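Replicative DNA helicase (PDB 3GXV) probably unwinds duplex DNA at the replication fork as an ATP-driven hexamer, its N-terminal domain taking part in interactions with primase. Local coordinates at residues S33-E36 with P37-Y41; F40-P43 with P44-L47; K109-G112 with L113-I117. All blocks are in the same frame, centred on the assembly; numbering follows the deposited sequence.

Overall arrangement
All three contacts are local, and none closes a long loop. From the N terminus, the chain passes through helices 3-23 and 27-32 and reaches contact 1 in the loop before helix 43-57. Contact 2 overlaps it, sharing F40 and Y41, and carries the chain into that helix; their centres lie about 8 Å apart, and P37 CB touches G46 O at 3.5 Å. Contact 3 follows in series on helix 95-119, its centre about 18 Å from that of contact 1. D39 OD1 meets K109 CE at 3.7 Å, linking the loop to that helix, whereas the nearest atoms of contacts 2 and 3 stay about 7 Å apart.

Contact 1 of 3, residues S33-E36 with P37-Y41; sequences SVLE and PSDFY
A single 3-10 turn, P37-D39, in the loop between helix 27-32 and helix 43-57, folds back on E36 through the side chain of D39. The evidence is the bond from E36 N to D39 OD2, 2.9 Å long with an N-H...O angle of 161°. The amide reaches OD2 on its anti side, 21° out of the carboxylate plane. D39 CG stands beside its own backbone N (chi1 -71°), which brings OD2 within reach of the E36 amide. E36 O lies 2.9 Å from D39 N in the return bond across the turn, but the position of D39 N is less sure because of a close neighbour in the model.

L35 adds two carbon contacts beside this polar pair. Its CD2 rests against D39 CB at 3.9 Å, while L35 CD1 comes within 4.3 Å of F40 CZ. E36 O also sits at the edge of the F40 ring, near its plane, 3.7 Å from CD1. Beyond the turn, F40 meets the ring of F49 on helix 43-57, and L35 touches V98 and I101 on helix 95-119.

The D39 carboxylate therefore divides its work: OD2 takes the E36 amide, and OD1 takes a hydrogen bond from the S105 hydroxyl, with K109 NZ as a long, weak ion partner. With both oxygens engaged, the buried group is probably fixed in rotation and would probably be stabilised as the anion.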
ATOM      1  N   SER B  33     -15.353   3.782   8.585  1.00 21.76           N
ATOM      2  CA  SER B  33     -16.737   3.508   8.953  1.00 20.45           C
ATOM      3  C   SER B  33     -17.099   4.290  10.206  1.00 19.80           C
ATOM      4  O   SER B  33     -18.234   4.224  10.691  1.00 17.09           O
ATOM      5  CB  SER B  33     -16.936   2.015   9.205  1.00 22.07           C
ATOM      6  OG  SER B  33     -18.298   1.720   9.435  1.00 26.15           O
ATOM      7  N   VAL B  34     -16.122   5.031  10.725  1.00 17.13           N
ATOM      8  CA  VAL B  34     -16.303   5.836  11.926  1.00 13.93           C
ATOM      9  C   VAL B  34     -15.626   7.204  11.806  1.00 13.24           C
ATOM     10  O   VAL B  34     -15.948   8.121  12.549  1.00 14.70           O
ATOM     11  CB  VAL B  34     -15.748   5.083  13.178  1.00 15.77           C
ATOM     12  CG1 VAL B  34     -15.592   6.037  14.371  1.00 15.44           C
ATOM     13  CG2 VAL B  34     -16.699   3.939  13.556  1.00 16.04           C
ATOM     14  N   LEU B  35     -14.719   7.355  10.847  1.00 15.13           N
ATOM     15  CA  LEU B  35     -13.992   8.606  10.692  1.00 13.42           C
ATOM     16  C   LEU B  35     -13.911   9.217   9.302  1.00 11.82           C
ATOM     17  O   LEU B  35     -13.692   8.529   8.318  1.00 15.86           O
ATOM     18  CB  LEU B  35     -12.563   8.430  11.210  1.00 15.33           C
ATOM     19  CG  LEU B  35     -12.337   8.153  12.700  1.00 16.23           C
ATOM     20  CD1 LEU B  35     -10.897   7.743  12.929  1.00 15.33           C
ATOM     21  CD2 LEU B  35     -12.675   9.390  13.513  1.00 16.24           C
ATOM     22  N   GLU B  36     -14.090  10.529   9.244  1.00 10.97           N
ATOM     23  CA  GLU B  36     -13.955  11.283   8.005  1.00 11.80           C
ATOM     24  C   GLU B  36     -12.683  12.106   8.233  1.00  6.00           C
ATOM     25  O   GLU B  36     -12.251  12.270   9.372  1.00  4.94           O
ATOM     26  CB  GLU B  36     -15.145  12.229   7.801  1.00 10.68           C
ATOM     27  CG  GLU B  36     -16.468  11.547   7.501  1.00 13.12           C
ATOM     28  CD  GLU B  36     -16.375  10.541   6.369  1.00 15.57           C
ATOM     29  OE1 GLU B  36     -15.514  10.708   5.479  1.00 18.57           O
ATOM     30  OE2 GLU B  36     -17.179   9.589   6.363  1.00 16.03           O
ATOM     31  N   PRO B  37     -12.061  12.624   7.162  1.00  9.89           N
ATOM     32  CA  PRO B  37     -10.838  13.426   7.355  1.00  6.53           C
ATOM     33  C   PRO B  37     -11.085  14.583   8.339  1.00  8.00           C
ATOM     34  O   PRO B  37     -10.307  14.810   9.277  1.00 10.82           O
ATOM     35  CB  PRO B  37     -10.520  13.915   5.945  1.00  5.94           C
ATOM     36  CG  PRO B  37     -11.019  12.777   5.074  1.00  7.23           C
ATOM     37  CD  PRO B  37     -12.346  12.414   5.726  1.00  6.35           C
ATOM     38  N   SER B  38     -12.188  15.293   8.129  1.00  5.65           N
ATOM     39  CA  SER B  38     -12.565  16.419   8.970  1.00  6.39           C
ATOM     40  C   SER B  38     -12.661  16.054  10.454  1.00  7.68           C
ATOM     41  O   SER B  38     -12.771  16.936  11.302  1.00  7.67           O
ATOM     42  CB  SER B  38     -13.906  16.994   8.492  1.00  7.61           C
ATOM     43  OG  SER B  38     -14.940  16.015   8.531  1.00  9.46           O
ATOM     44  N   ASP B  39     -12.619  14.763  10.782  1.00  5.59           N
ATOM     45  CA  ASP B  39     -12.697  14.369  12.184  1.00  5.22           C
ATOM     46  C   ASP B  39     -11.357  14.333  12.889  1.00  4.12           C
ATOM     47  O   ASP B  39     -11.301  14.008  14.071  1.00  2.34           O
ATOM     48  CB  ASP B  39     -13.363  13.003  12.349  1.00  5.19           C
ATOM     49  CG  ASP B  39     -14.837  13.040  12.066  1.00  5.10           C
ATOM     50  OD1 ASP B  39     -15.518  13.972  12.551  1.00  8.59           O
ATOM     51  OD2 ASP B  39     -15.316  12.128  11.368  1.00  4.84           O
ATOM     52  N   PHE B  40     -10.283  14.654  12.168  1.00  6.54           N
ATOM     53  CA  PHE B  40      -8.947  14.648  12.768  1.00  3.34           C
ATOM     54  C   PHE B  40      -8.629  16.007  13.357  1.00  3.07           C
ATOM     55  O   PHE B  40      -8.935  17.026  12.762  1.00  3.35           O
ATOM     56  CB  PHE B  40      -7.879  14.266  11.744  1.00  1.26           C
ATOM     57  CG  PHE B  40      -7.847  12.801  11.431  1.00  3.49           C
ATOM     58  CD1 PHE B  40      -8.787  12.234  10.570  1.00  3.34           C
ATOM     59  CD2 PHE B  40      -6.925  11.971  12.049  1.00  2.11           C
ATOM     60  CE1 PHE B  40      -8.801  10.867  10.339  1.00  1.14           C
ATOM     61  CE2 PHE B  40      -6.939  10.589  11.818  1.00  2.76           C
ATOM     62  CZ  PHE B  40      -7.882  10.046  10.962  1.00  1.00           C
ATOM     63  N   TYR B  41      -8.012  15.991  14.534  1.00  4.47           N
ATOM     64  CA  TYR B  41      -7.637  17.185  15.286  1.00  2.89           C
ATOM     65  C   TYR B  41      -6.499  17.954  14.608  1.00  2.97           C
ATOM     66  O   TYR B  41      -6.594  19.166  14.398  1.00  2.05           O
ATOM     67  CB  TYR B  41      -7.265  16.748  16.704  1.00  1.19           C
ATOM     68  CG  TYR B  41      -6.507  17.747  17.550  1.00  1.89           C
ATOM     69  CD1 TYR B  41      -6.994  19.035  17.779  1.00  2.48           C
ATOM     70  CD2 TYR B  41      -5.308  17.384  18.147  1.00  3.52           C
ATOM     71  CE1 TYR B  41      -6.281  19.938  18.585  1.00  2.70           C
ATOM     72  CE2 TYR B  41      -4.606  18.260  18.950  1.00  2.66           C
ATOM     73  CZ  TYR B  41      -5.091  19.529  19.160  1.00  2.40           C
ATOM     74  OH  TYR B  41      -4.353  20.388  19.925  1.00  4.53           O
TER

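Contact 2 of 3, residues F40-P43 with P44-L47; sequences FYYP and PNGL
Two backbone bonds join F40-P43 to P44-L47 where the loop turns into helix 43-57. N45 N donates to Y42 O at 2.9 Å with an N-H...O angle of 146°, approaching from above the carbonyl plane. L47 N donates to P43 O, also at 2.9 Å but straighter, as an ordinary i to i+4 helix bond. F40 and G46 come close as well, with F40 CB 3.7 Å from G46 N.

Y42 is the N-cap residue, and P43 and P44 fill the first two helical positions, where the absence of an amide hydrogen costs no intrahelical bond. The two proline rings lie side by side and point the same way, packed tightly with P43 CB 3.3 Å from P44 CD.

Y42 CG is anti to the backbone N (chi1 -171°), which sets one face of the ring against P44: CD of P44 is 3.4 Å from the Y42 ring centroid and 7° off the normal, a CH-pi contact. CG of the same proline reaches Y42 CE2 at 3.5 Å. N45 approaches the Y42 ring at its edge instead, with OD1 near the ring plane, while ND2 lies 3.6 Å from Y42 CB. F40 offers N45 a ring face, over whose centre the backbone O of N45 stands. The polar groups reach neighbouring helices: Y42 OH bonds to D81 OD1 on helix 79-87, while E14 OE1 on helix 3-23 accepts both N45 ND2 and the backbone Y42 N.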
ATOM      1  N   PHE B  40     -10.283  14.654  12.168  1.00  6.54           N
ATOM      2  CA  PHE B  40      -8.947  14.648  12.768  1.00  3.34           C
ATOM      3  C   PHE B  40      -8.629  16.007  13.357  1.00  3.07           C
ATOM      4  O   PHE B  40      -8.935  17.026  12.762  1.00  3.35           O
ATOM      5  CB  PHE B  40      -7.879  14.266  11.744  1.00  1.26           C
ATOM      6  CG  PHE B  40      -7.847  12.801  11.431  1.00  3.49           C
ATOM      7  CD1 PHE B  40      -8.787  12.234  10.570  1.00  3.34           C
ATOM      8  CD2 PHE B  40      -6.925  11.971  12.049  1.00  2.11           C
ATOM      9  CE1 PHE B  40      -8.801  10.867  10.339  1.00  1.14           C
ATOM     10  CE2 PHE B  40      -6.939  10.589  11.818  1.00  2.76           C
ATOM     11  CZ  PHE B  40      -7.882  10.046  10.962  1.00  1.00           C
ATOM     12  N   TYR B  41      -8.012  15.991  14.534  1.00  4.47           N
ATOM     13  CA  TYR B  41      -7.637  17.185  15.286  1.00  2.89           C
ATOM     14  C   TYR B  41      -6.499  17.954  14.608  1.00  2.97           C
ATOM     15  O   TYR B  41      -6.594  19.166  14.398  1.00  2.05           O
ATOM     16  CB  TYR B  41      -7.265  16.748  16.704  1.00  1.19           C
ATOM     17  CG  TYR B  41      -6.507  17.747  17.550  1.00  1.89           C
ATOM     18  CD1 TYR B  41      -6.994  19.035  17.779  1.00  2.48           C
ATOM     19  CD2 TYR B  41      -5.308  17.384  18.147  1.00  3.52           C
ATOM     20  CE1 TYR B  41      -6.281  19.938  18.585  1.00  2.70           C
ATOM     21  CE2 TYR B  41      -4.606  18.260  18.950  1.00  2.66           C
ATOM     22  CZ  TYR B  41      -5.091  19.529  19.160  1.00  2.40           C
ATOM     23  OH  TYR B  41      -4.353  20.388  19.925  1.00  4.53           O
ATOM     24  N   TYR B  42      -5.422  17.254  14.278  1.00  1.68           N
ATOM     25  CA  TYR B  42      -4.300  17.878  13.586  1.00  5.78           C
ATOM     26  C   TYR B  42      -4.660  17.769  12.099  1.00  3.74           C
ATOM     27  O   TYR B  42      -4.679  16.680  11.541  1.00  5.08           O
ATOM     28  CB  TYR B  42      -3.016  17.109  13.872  1.00  3.44           C
ATOM     29  CG  TYR B  42      -1.785  17.799  13.366  1.00  5.91           C
ATOM     30  CD1 TYR B  42      -1.535  19.130  13.690  1.00  8.14           C
ATOM     31  CD2 TYR B  42      -0.862  17.129  12.568  1.00  5.93           C
ATOM     32  CE1 TYR B  42      -0.401  19.773  13.237  1.00 10.35           C
ATOM     33  CE2 TYR B  42       0.276  17.765  12.110  1.00  7.40           C
ATOM     34  CZ  TYR B  42       0.503  19.089  12.450  1.00  9.20           C
ATOM     35  OH  TYR B  42       1.644  19.734  12.036  1.00 12.90           O
ATOM     36  N   PRO B  43      -4.959  18.898  11.449  1.00  3.63           N
ATOM     37  CA  PRO B  43      -5.336  18.934  10.030  1.00  3.98           C
ATOM     38  C   PRO B  43      -4.494  18.108   9.061  1.00  2.99           C
ATOM     39  O   PRO B  43      -5.030  17.460   8.169  1.00  2.44           O
ATOM     40  CB  PRO B  43      -5.301  20.426   9.703  1.00  5.54           C
ATOM     41  CG  PRO B  43      -5.669  21.051  11.001  1.00  3.93           C
ATOM     42  CD  PRO B  43      -4.839  20.263  11.981  1.00  1.00           C
ATOM     43  N   PRO B  44      -3.163  18.138   9.206  1.00  7.21           N
ATOM     44  CA  PRO B  44      -2.331  17.349   8.284  1.00  6.53           C
ATOM     45  C   PRO B  44      -2.620  15.839   8.334  1.00  7.52           C
ATOM     46  O   PRO B  44      -2.354  15.113   7.365  1.00  9.14           O
ATOM     47  CB  PRO B  44      -0.914  17.694   8.728  1.00  4.31           C
ATOM     48  CG  PRO B  44      -1.066  19.134   9.163  1.00  4.10           C
ATOM     49  CD  PRO B  44      -2.334  19.077   9.987  1.00  2.94           C
ATOM     50  N   ASN B  45      -3.144  15.372   9.466  1.00  4.24           N
ATOM     51  CA  ASN B  45      -3.470  13.959   9.626  1.00  3.60           C
ATOM     52  C   ASN B  45      -4.752  13.659   8.869  1.00  3.01           C
ATOM     53  O   ASN B  45      -4.922  12.571   8.331  1.00  3.82           O
ATOM     54  CB  ASN B  45      -3.651  13.599  11.103  1.00  3.78           C
ATOM     55  CG  ASN B  45      -2.341  13.623  11.884  1.00  4.73           C
ATOM     56  OD1 ASN B  45      -1.252  13.595  11.307  1.00  7.61           O
ATOM     57  ND2 ASN B  45      -2.445  13.661  13.205  1.00  6.31           N
ATOM     58  N   GLY B  46      -5.668  14.626   8.854  1.00  7.02           N
ATOM     59  CA  GLY B  46      -6.906  14.453   8.119  1.00  4.54           C
ATOM     60  C   GLY B  46      -6.570  14.456   6.635  1.00  5.34           C
ATOM     61  O   GLY B  46      -7.068  13.632   5.864  1.00  6.97           O
ATOM     62  N   LEU B  47      -5.718  15.388   6.224  1.00  7.14           N
ATOM     63  CA  LEU B  47      -5.315  15.481   4.826  1.00  8.15           C
ATOM     64  C   LEU B  47      -4.722  14.137   4.392  1.00  9.79           C
ATOM     65  O   LEU B  47      -4.984  13.657   3.276  1.00  4.39           O
ATOM     66  CB  LEU B  47      -4.293  16.614   4.637  1.00 13.00           C
ATOM     67  CG  LEU B  47      -3.743  16.912   3.229  1.00 15.55           C
ATOM     68  CD1 LEU B  47      -4.841  16.750   2.186  1.00 16.95           C
ATOM     69  CD2 LEU B  47      -3.172  18.335   3.191  1.00 17.19           C
TER

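Contact 3 of 3, residues K109-G112 with L113-I117; sequences KLFG and LANTI
Backbone hydrogen bonds carry most of the contact between K109-G112 and L113-I117, as expected of one unbroken helix. Four i to i+4 bonds cross from one segment to the other. L113 N reaches K109 O at 3.2 Å. A114 N meets L110 O at 3.0 Å with the weakest alignment of the four, its N-H...O angle being 141°. The remaining two, from N115 N to F111 O and from T116 N to G112 O, are each 3.1 Å long.

A side-chain hydrogen bond adds to these. T116 OG1 donates to L113 O at 3.2 Å, and the same oxygen takes I117 N at 3.0 Å; both donors arrive from the same face of the carbonyl. With chi1 at 77°, the hydroxyl sits between the backbone N and the carbonyl carbon, folded back along the helix toward the preceding turn, while CG2 lies 3.2 Å from G112 O.

These residues belong to the C-terminal half of helix 95-119, some 21 Å from the centre of the chain. Such a projecting helix is consistent with the first arm of the helical hairpin that follows the globular head of the N-terminal domain in DnaB-family helicases. None of the touching residues is buried, and the other chain of the assembly does not reach this piece.

Van der Waals packing between side chains is light and centres on F111 and N115. N115 ND2 comes to 3.5 Å from F111 CE2, approaching the ring obliquely, and ring and amide planes stand 79° apart. A114 CB, meanwhile, packs on the backbone of the previous turn, against F111 O and L110 O.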
ATOM      1  N   LYS B 109     -17.125  19.772  17.915  1.00  8.40           N
ATOM      2  CA  LYS B 109     -18.308  20.194  17.173  1.00 11.40           C
ATOM      3  C   LYS B 109     -19.350  20.718  18.164  1.00  9.84           C
ATOM      4  O   LYS B 109     -20.143  21.600  17.856  1.00  9.88           O
ATOM      5  CB  LYS B 109     -18.889  19.016  16.388  1.00 19.20           C
ATOM      6  CG  LYS B 109     -17.976  18.479  15.306  1.00 26.90           C
ATOM      7  CD  LYS B 109     -18.724  17.505  14.407  1.00 32.92           C
ATOM      8  CE  LYS B 109     -17.766  16.706  13.543  1.00 35.44           C
ATOM      9  NZ  LYS B 109     -16.922  17.575  12.673  1.00 38.01           N
ATOM     10  N   LEU B 110     -19.331  20.151  19.360  1.00  6.96           N
ATOM     11  CA  LEU B 110     -20.239  20.545  20.416  1.00  6.72           C
ATOM     12  C   LEU B 110     -19.900  21.957  20.852  1.00  4.77           C
ATOM     13  O   LEU B 110     -20.773  22.811  20.971  1.00  4.52           O
ATOM     14  CB  LEU B 110     -20.098  19.583  21.596  1.00  3.59           C
ATOM     15  CG  LEU B 110     -20.780  18.225  21.414  1.00  5.35           C
ATOM     16  CD1 LEU B 110     -20.259  17.250  22.452  1.00  1.60           C
ATOM     17  CD2 LEU B 110     -22.286  18.395  21.528  1.00  6.10           C
ATOM     18  N   PHE B 111     -18.612  22.175  21.080  1.00  4.15           N
ATOM     19  CA  PHE B 111     -18.065  23.450  21.500  1.00  6.98           C
ATOM     20  C   PHE B 111     -18.265  24.529  20.427  1.00  8.57           C
ATOM     21  O   PHE B 111     -18.547  25.688  20.745  1.00 10.31           O
ATOM     22  CB  PHE B 111     -16.574  23.278  21.797  1.00 10.94           C
ATOM     23  CG  PHE B 111     -15.990  24.386  22.610  1.00 17.28           C
ATOM     24  CD1 PHE B 111     -16.162  24.422  23.988  1.00 19.40           C
ATOM     25  CD2 PHE B 111     -15.273  25.418  21.996  1.00 20.93           C
ATOM     26  CE1 PHE B 111     -15.627  25.474  24.744  1.00 19.33           C
ATOM     27  CE2 PHE B 111     -14.737  26.469  22.751  1.00 19.49           C
ATOM     28  CZ  PHE B 111     -14.915  26.493  24.118  1.00 18.51           C
ATOM     29  N   GLY B 112     -18.120  24.153  19.159  1.00  4.92           N
ATOM     30  CA  GLY B 112     -18.295  25.118  18.089  1.00  6.55           C
ATOM     31  C   GLY B 112     -19.717  25.639  18.042  1.00  6.00           C
ATOM     32  O   GLY B 112     -19.943  26.846  17.953  1.00  8.23           O
ATOM     33  N   LEU B 113     -20.673  24.716  18.104  1.00  7.04           N
ATOM     34  CA  LEU B 113     -22.093  25.041  18.082  1.00  8.22           C
ATOM     35  C   LEU B 113     -22.459  25.835  19.333  1.00  7.87           C
ATOM     36  O   LEU B 113     -23.351  26.678  19.303  1.00  6.43           O
ATOM     37  CB  LEU B 113     -22.921  23.754  18.016  1.00  7.29           C
ATOM     38  CG  LEU B 113     -24.448  23.867  18.042  1.00  8.69           C
ATOM     39  CD1 LEU B 113     -24.909  24.665  16.848  1.00  8.81           C
ATOM     40  CD2 LEU B 113     -25.077  22.464  18.026  1.00  6.58           C
ATOM     41  N   ALA B 114     -21.772  25.554  20.436  1.00  7.73           N
ATOM     42  CA  ALA B 114     -22.019  26.280  21.671  1.00  7.87           C
ATOM     43  C   ALA B 114     -21.693  27.751  21.455  1.00  8.70           C
ATOM     44  O   ALA B 114     -22.427  28.623  21.897  1.00  9.31           O
ATOM     45  CB  ALA B 114     -21.158  25.727  22.786  1.00 11.57           C
ATOM     46  N   ASN B 115     -20.594  28.021  20.764  1.00  8.44           N
ATOM     47  CA  ASN B 115     -20.176  29.394  20.505  1.00  7.11           C
ATOM     48  C   ASN B 115     -21.044  30.160  19.534  1.00  9.51           C
ATOM     49  O   ASN B 115     -21.254  31.363  19.703  1.00  8.89           O
ATOM     50  CB  ASN B 115     -18.741  29.429  19.995  1.00  7.42           C
ATOM     51  CG  ASN B 115     -17.756  29.037  21.052  1.00  5.98           C
ATOM     52  OD1 ASN B 115     -18.045  29.140  22.248  1.00  1.36           O
ATOM     53  ND2 ASN B 115     -16.573  28.600  20.628  1.00  2.31           N
ATOM     54  N   THR B 116     -21.539  29.480  18.504  1.00 13.66           N
ATOM     55  CA  THR B 116     -22.385  30.160  17.537  1.00 14.44           C
ATOM     56  C   THR B 116     -23.715  30.459  18.224  1.00 15.78           C
ATOM     57  O   THR B 116     -24.360  31.451  17.909  1.00 17.93           O
ATOM     58  CB  THR B 116     -22.628  29.321  16.255  1.00 13.22           C
ATOM     59  OG1 THR B 116     -23.601  28.301  16.514  1.00 14.88           O
ATOM     60  CG2 THR B 116     -21.337  28.674  15.786  1.00 12.17           C
ATOM     61  N   ILE B 117     -24.120  29.604  19.162  1.00 15.58           N
ATOM     62  CA  ILE B 117     -25.369  29.822  19.890  1.00 18.61           C
ATOM     63  C   ILE B 117     -25.231  31.005  20.845  1.00 19.78           C
ATOM     64  O   ILE B 117     -26.172  31.789  21.005  1.00 21.36           O
ATOM     65  CB  ILE B 117     -25.804  28.568  20.686  1.00 16.09           C
ATOM     66  CG1 ILE B 117     -26.355  27.514  19.725  1.00 14.92           C
ATOM     67  CG2 ILE B 117     -26.878  28.930  21.703  1.00 15.13           C
ATOM     68  CD1 ILE B 117     -26.741  26.195  20.400  1.00  9.98           C
TER